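Local coordinates for PAC2 family protein (Mycobacterium tuberculosis, PDB 2WAM), which is of unknown function but belongs to the PAC2 family, as a representative of a duplicated gene family in actinobacteria, at residues Ala87-Ala92 / Ala256-Val261; Asp249-Ala254 / Ala275-Glu280. All coordinates share one frame; numbering follows the deposited sequence.

Interaction 1: residues Ala87-Ala92 / Ala256-Val261; sequences AHLKAA and ALLEQV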
loop_
_atom_site.group_PDB
_atom_site.type_symbol
_atom_site.label_atom_id
_atom_site.label_comp_id
_atom_site.label_asym_id
_atom_site.label_seq_id
_atom_site.Cartn_x
_atom_site.Cartn_y
_atom_site.Cartn_z
ATOM N N ALA A 87 -3.803 34.525 -4.161
ATOM C CA ALA A 87 -5.218 34.670 -4.493
ATOM C C ALA A 87 -5.373 35.563 -5.706
ATOM O O ALA A 87 -6.255 35.350 -6.540
ATOM C CB ALA A 87 -6.009 35.237 -3.302
ATOM N N HIS A 88 -4.508 36.567 -5.801
ATOM C CA HIS A 88 -4.615 37.514 -6.895
ATOM C C HIS A 88 -4.233 36.900 -8.221
ATOM O O HIS A 88 -4.954 37.045 -9.203
ATOM C CB HIS A 88 -3.804 38.782 -6.663
ATOM C CG HIS A 88 -3.926 39.753 -7.790
ATOM N ND1 HIS A 88 -5.093 40.437 -8.054
ATOM C CD2 HIS A 88 -3.051 40.104 -8.763
ATOM C CE1 HIS A 88 -4.922 41.186 -9.127
ATOM N NE2 HIS A 88 -3.693 41.001 -9.576
ATOM N N LEU A 89 -3.095 36.218 -8.254
ATOM C CA LEU A 89 -2.703 35.482 -9.447
ATOM C C LEU A 89 -3.829 34.558 -9.928
ATOM O O LEU A 89 -4.220 34.606 -11.086
ATOM C CB LEU A 89 -1.421 34.680 -9.204
ATOM C CG LEU A 89 -0.135 35.465 -8.947
ATOM C CD1 LEU A 89 1.025 34.519 -8.615
ATOM C CD2 LEU A 89 0.195 36.335 -10.138
ATOM N N LYS A 90 -4.351 33.718 -9.041
ATOM C CA LYS A 90 -5.401 32.785 -9.433
ATOM C C LYS A 90 -6.683 33.477 -9.933
ATOM O O LYS A 90 -7.387 32.941 -10.781
ATOM C CB LYS A 90 -5.717 31.828 -8.290
ATOM C CG LYS A 90 -4.535 30.985 -7.851
ATOM C CD LYS A 90 -4.662 30.547 -6.386
ATOM C CE LYS A 90 -5.749 29.511 -6.213
ATOM N NZ LYS A 90 -6.243 29.470 -4.813
ATOM N N ALA A 91 -6.965 34.669 -9.417
ATOM C CA ALA A 91 -8.177 35.414 -9.762
ATOM C C ALA A 91 -8.040 36.242 -11.046
ATOM O O ALA A 91 -9.007 36.461 -11.761
ATOM C CB ALA A 91 -8.566 36.323 -8.598
ATOM N N ALA A 92 -6.827 36.700 -11.323
ATOM C CA ALA A 92 -6.586 37.635 -12.403
ATOM C C ALA A 92 -6.117 36.971 -13.704
ATOM O O ALA A 92 -6.258 37.547 -14.779
ATOM C CB ALA A 92 -5.588 38.706 -11.949
ATOM N N ALA A 256 4.145 44.224 -3.905
ATOM C CA ALA A 256 5.596 44.275 -3.981
ATOM C C ALA A 256 6.171 42.904 -4.344
ATOM O O ALA A 256 7.013 42.791 -5.238
ATOM C CB ALA A 256 6.188 44.778 -2.678
ATOM N N LEU A 257 5.716 41.860 -3.652
ATOM C CA LEU A 257 6.161 40.509 -3.976
ATOM C C LEU A 257 5.921 40.191 -5.453
ATOM O O LEU A 257 6.841 39.795 -6.163
ATOM C CB LEU A 257 5.464 39.478 -3.098
ATOM C CG LEU A 257 5.970 39.356 -1.658
ATOM C CD1 LEU A 257 5.083 38.439 -0.804
ATOM C CD2 LEU A 257 7.380 38.853 -1.669
ATOM N N LEU A 258 4.688 40.376 -5.918
ATOM C CA LEU A 258 4.351 40.036 -7.297
ATOM C C LEU A 258 5.118 40.868 -8.332
ATOM O O LEU A 258 5.475 40.371 -9.399
ATOM C CB LEU A 258 2.840 40.117 -7.534
ATOM C CG LEU A 258 1.979 39.056 -6.827
ATOM C CD1 LEU A 258 0.588 39.001 -7.432
ATOM C CD2 LEU A 258 2.622 37.681 -6.855
ATOM N N GLU A 259 5.376 42.133 -8.020
ATOM C CA GLU A 259 6.126 42.980 -8.937
ATOM C C GLU A 259 7.510 42.387 -9.110
ATOM O O GLU A 259 8.101 42.447 -10.188
ATOM C CB GLU A 259 6.202 44.416 -8.419
ATOM C CG GLU A 259 4.930 45.198 -8.674
ATOM C CD GLU A 259 4.921 46.553 -8.001
ATOM O OE1 GLU A 259 5.612 46.711 -6.978
ATOM O OE2 GLU A 259 4.211 47.459 -8.494
ATOM N N GLN A 260 8.006 41.786 -8.035
ATOM C CA GLN A 260 9.312 41.155 -8.037
ATOM C C GLN A 260 9.317 39.851 -8.841
ATOM O O GLN A 260 10.221 39.621 -9.643
ATOM C CB GLN A 260 9.772 40.922 -6.600
ATOM C CG GLN A 260 11.257 40.678 -6.462
ATOM C CD GLN A 260 12.075 41.728 -7.180
ATOM O OE1 GLN A 260 12.899 41.403 -8.044
ATOM N NE2 GLN A 260 11.840 43.003 -6.841
ATOM N N VAL A 261 8.315 38.999 -8.620
ATOM C CA VAL A 261 8.141 37.786 -9.420
ATOM C C VAL A 261 8.128 38.158 -10.893
ATOM O O VAL A 261 8.730 37.480 -11.711
ATOM C CB VAL A 261 6.802 37.055 -9.106
ATOM C CG1 VAL A 261 6.614 35.834 -10.004
ATOM C CG2 VAL A 261 6.730 36.667 -7.661
#
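Leu258 is the residue to look at first: it reaches from 256-261 across to 87-92 and puts both of its methyls against Leu89. The two leucine side chains overlap pointing in opposing senses, and each methyl of one meets a methyl of the other. CD1 of Leu258 lies 3.8 Å from CD2 of Leu89, and CD2 of Leu258 lies 4.0 Å from CD1 of Leu89. CG of Leu89 sits between these pairs, 3.9 Å from Leu258 CD1. Both side chains leave their helices the same way, with CG anti to the carbonyl carbon (chi1 -66° in Leu89, -69° in Leu258), which projects each fork out toward the other helix. The backbones can therefore stay well apart, Leu89 CA being 8.7 Å from Leu258 CA.

Here helices 81-92 and 251-265 of the alpha/beta fold pack through their side chains against the mixed central sheet. Leu89 also rests on Leu136 of strand 131-137, while the neighbouring Leu257 turns to Phe237 and Val239 of strand 234-242, so the leucine pair joins two helices that each rest on the sheet.

His88 also touches Leu258, through CD1 of the leucine, which meets the imidazole at its edge, near the ring plane, 4.0 Å from CD2 of His88. The ring gets there with CG anti to the backbone N (chi1 -180°). Its rotation is probably steadied by the hydrogen bond from NE2 to the carbonyl of Pro270, and the CB of Ala92, one helical turn on, lies 3.7 Å above one ring face toward the rim.

Interaction 2: residues Asp249-Ala254 / Ala275-Glu280; sequences DYPAAA and AEAAAE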
loop_
_atom_site.group_PDB
_atom_site.type_symbol
_atom_site.label_atom_id
_atom_site.label_comp_id
_atom_site.label_asym_id
_atom_site.label_seq_id
_atom_site.Cartn_x
_atom_site.Cartn_y
_atom_site.Cartn_z
ATOM N N ASP A 249 -4.765 42.493 6.579
ATOM C CA ASP A 249 -4.498 42.473 5.150
ATOM C C ASP A 249 -3.704 43.700 4.755
ATOM O O ASP A 249 -4.138 44.831 4.996
ATOM C CB ASP A 249 -5.804 42.486 4.357
ATOM C CG ASP A 249 -6.478 41.142 4.311
ATOM O OD1 ASP A 249 -7.673 41.116 3.976
ATOM O OD2 ASP A 249 -5.829 40.118 4.608
ATOM N N TYR A 250 -2.556 43.483 4.124
ATOM C CA TYR A 250 -1.768 44.587 3.602
ATOM C C TYR A 250 -1.358 44.305 2.163
ATOM O O TYR A 250 -0.229 43.881 1.902
ATOM C CB TYR A 250 -0.546 44.844 4.489
ATOM C CG TYR A 250 0.111 46.192 4.254
ATOM C CD1 TYR A 250 -0.595 47.377 4.439
ATOM C CD2 TYR A 250 1.434 46.276 3.847
ATOM C CE1 TYR A 250 -0.000 48.601 4.212
ATOM C CE2 TYR A 250 2.038 47.496 3.625
ATOM C CZ TYR A 250 1.319 48.653 3.805
ATOM O OH TYR A 250 1.934 49.863 3.578
ATOM N N PRO A 251 -2.286 44.533 1.221
ATOM C CA PRO A 251 -2.109 44.217 -0.210
ATOM C C PRO A 251 -0.838 44.822 -0.830
ATOM O O PRO A 251 -0.286 44.256 -1.772
ATOM C CB PRO A 251 -3.361 44.815 -0.865
ATOM C CG PRO A 251 -4.375 44.873 0.245
ATOM C CD PRO A 251 -3.605 45.126 1.510
ATOM N N ALA A 252 -0.385 45.956 -0.304
ATOM C CA ALA A 252 0.843 46.581 -0.778
ATOM C C ALA A 252 1.996 45.591 -0.762
ATOM O O ALA A 252 2.786 45.530 -1.701
ATOM C CB ALA A 252 1.183 47.800 0.070
ATOM N N ALA A 253 2.087 44.816 0.313
ATOM C CA ALA A 253 3.176 43.867 0.463
ATOM C C ALA A 253 3.058 42.707 -0.538
ATOM O O ALA A 253 4.071 42.207 -1.036
ATOM C CB ALA A 253 3.250 43.371 1.891
ATOM N N ALA A 254 1.826 42.305 -0.850
ATOM C CA ALA A 254 1.574 41.308 -1.895
ATOM C C ALA A 254 1.936 41.873 -3.271
ATOM O O ALA A 254 2.576 41.213 -4.083
ATOM C CB ALA A 254 0.116 40.854 -1.872
ATOM N N ALA A 275 -3.365 46.658 -6.796
ATOM C CA ALA A 275 -2.785 47.960 -6.479
ATOM C C ALA A 275 -3.856 48.881 -5.916
ATOM O O ALA A 275 -3.616 49.639 -4.962
ATOM C CB ALA A 275 -2.163 48.571 -7.714
ATOM N N GLU A 276 -5.040 48.799 -6.516
ATOM C CA GLU A 276 -6.195 49.546 -6.047
ATOM C C GLU A 276 -6.483 49.185 -4.601
ATOM O O GLU A 276 -6.666 50.061 -3.754
ATOM C CB GLU A 276 -7.417 49.255 -6.918
ATOM C CG GLU A 276 -8.587 50.177 -6.656
ATOM C CD GLU A 276 -8.347 51.596 -7.163
ATOM O OE1 GLU A 276 -9.314 52.394 -7.156
ATOM O OE2 GLU A 276 -7.206 51.912 -7.570
ATOM N N ALA A 277 -6.502 47.889 -4.311
ATOM C CA ALA A 277 -6.772 47.442 -2.955
ATOM C C ALA A 277 -5.691 47.942 -2.004
ATOM O O ALA A 277 -5.991 48.391 -0.897
ATOM C CB ALA A 277 -6.905 45.931 -2.903
ATOM N N ALA A 278 -4.435 47.872 -2.442
ATOM C CA ALA A 278 -3.311 48.362 -1.646
ATOM C C ALA A 278 -3.495 49.834 -1.283
ATOM O O ALA A 278 -3.318 50.245 -0.134
ATOM C CB ALA A 278 -2.012 48.180 -2.411
ATOM N N ALA A 279 -3.846 50.630 -2.280
ATOM C CA ALA A 279 -4.027 52.051 -2.066
ATOM C C ALA A 279 -5.151 52.315 -1.065
ATOM O O ALA A 279 -5.000 53.114 -0.136
ATOM C CB ALA A 279 -4.293 52.747 -3.392
ATOM N N GLU A 280 -6.278 51.638 -1.254
ATOM C CA GLU A 280 -7.420 51.805 -0.370
ATOM C C GLU A 280 -7.055 51.499 1.079
ATOM O O GLU A 280 -7.396 52.270 1.988
ATOM C CB GLU A 280 -8.584 50.938 -0.835
ATOM C CG GLU A 280 -9.705 50.803 0.175
ATOM C CD GLU A 280 -10.989 50.313 -0.466
ATOM O OE1 GLU A 280 -11.055 50.303 -1.718
ATOM O OE2 GLU A 280 -11.926 49.946 0.279
HETATM O O HOH W 1 -1.692 48.035 1.283
#
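Pro251 and Ala252 meet Ala277 and Ala278 almost backbone to backbone. Following 249-254 from its start, Asp249 uses its OD2 for a salt bridge with Arg83 and a hydrogen bond with His80. Tyr250 then lays its ring alongside the contact: the CB of Ala252 and a water both lie over the rim of one face, and its hydroxyl is hydrogen-bonded to Gln282 of the opposing helix.

Pro251 sets its CB and CG against the backbone of the other helix. Its CB lies 3.6 Å from the amide N of Ala278, and its CG is 4.2 Å from the CB of Ala277. Ala277 and Ala278 offer only methyls here, and Pro251 CA is 4.5 Å from Ala278 CA; Leu274 and Val281 also touch Pro251.

This is the open end of an antiparallel helical hairpin, in which helices 251-265 and 272-289 are joined by a short connection. Small side chains on the second helix are consistent with so close an approach of the backbones.

Ala252 completes the contact. The CB of Ala278 lies beside its backbone, 3.5 Å from Ala252 N, and the two methyl carbons, Ala252 CB and Ala278 CB, are 4.1 Å apart. The amide of Ala252 donates to the water, N to O 2.9 Å, and that water in turn donates to the carbonyl O of Ala278, 3.1 Å from the water O, so that it bridges the two backbones.

Overall arrangement
Helix 251-265 takes part in both contacts: its first residues pack on helix 272-289 in interaction 2, and the turns that follow face helix 81-92 in interaction 1. The centres of the two contacts are about 11 Å apart, and along the chain their segments alternate. Interaction 1 is the deeper one, about 9 Å from the centre of the chain against about 15 Å for interaction 2. Further contacts connect the two regions: Asp249 and Ala254 touch Leu84 on helix 81-92, and Pro270, the hydrogen-bond partner of His88, lies in the connection between the hairpin helices. Three helices thus pack together.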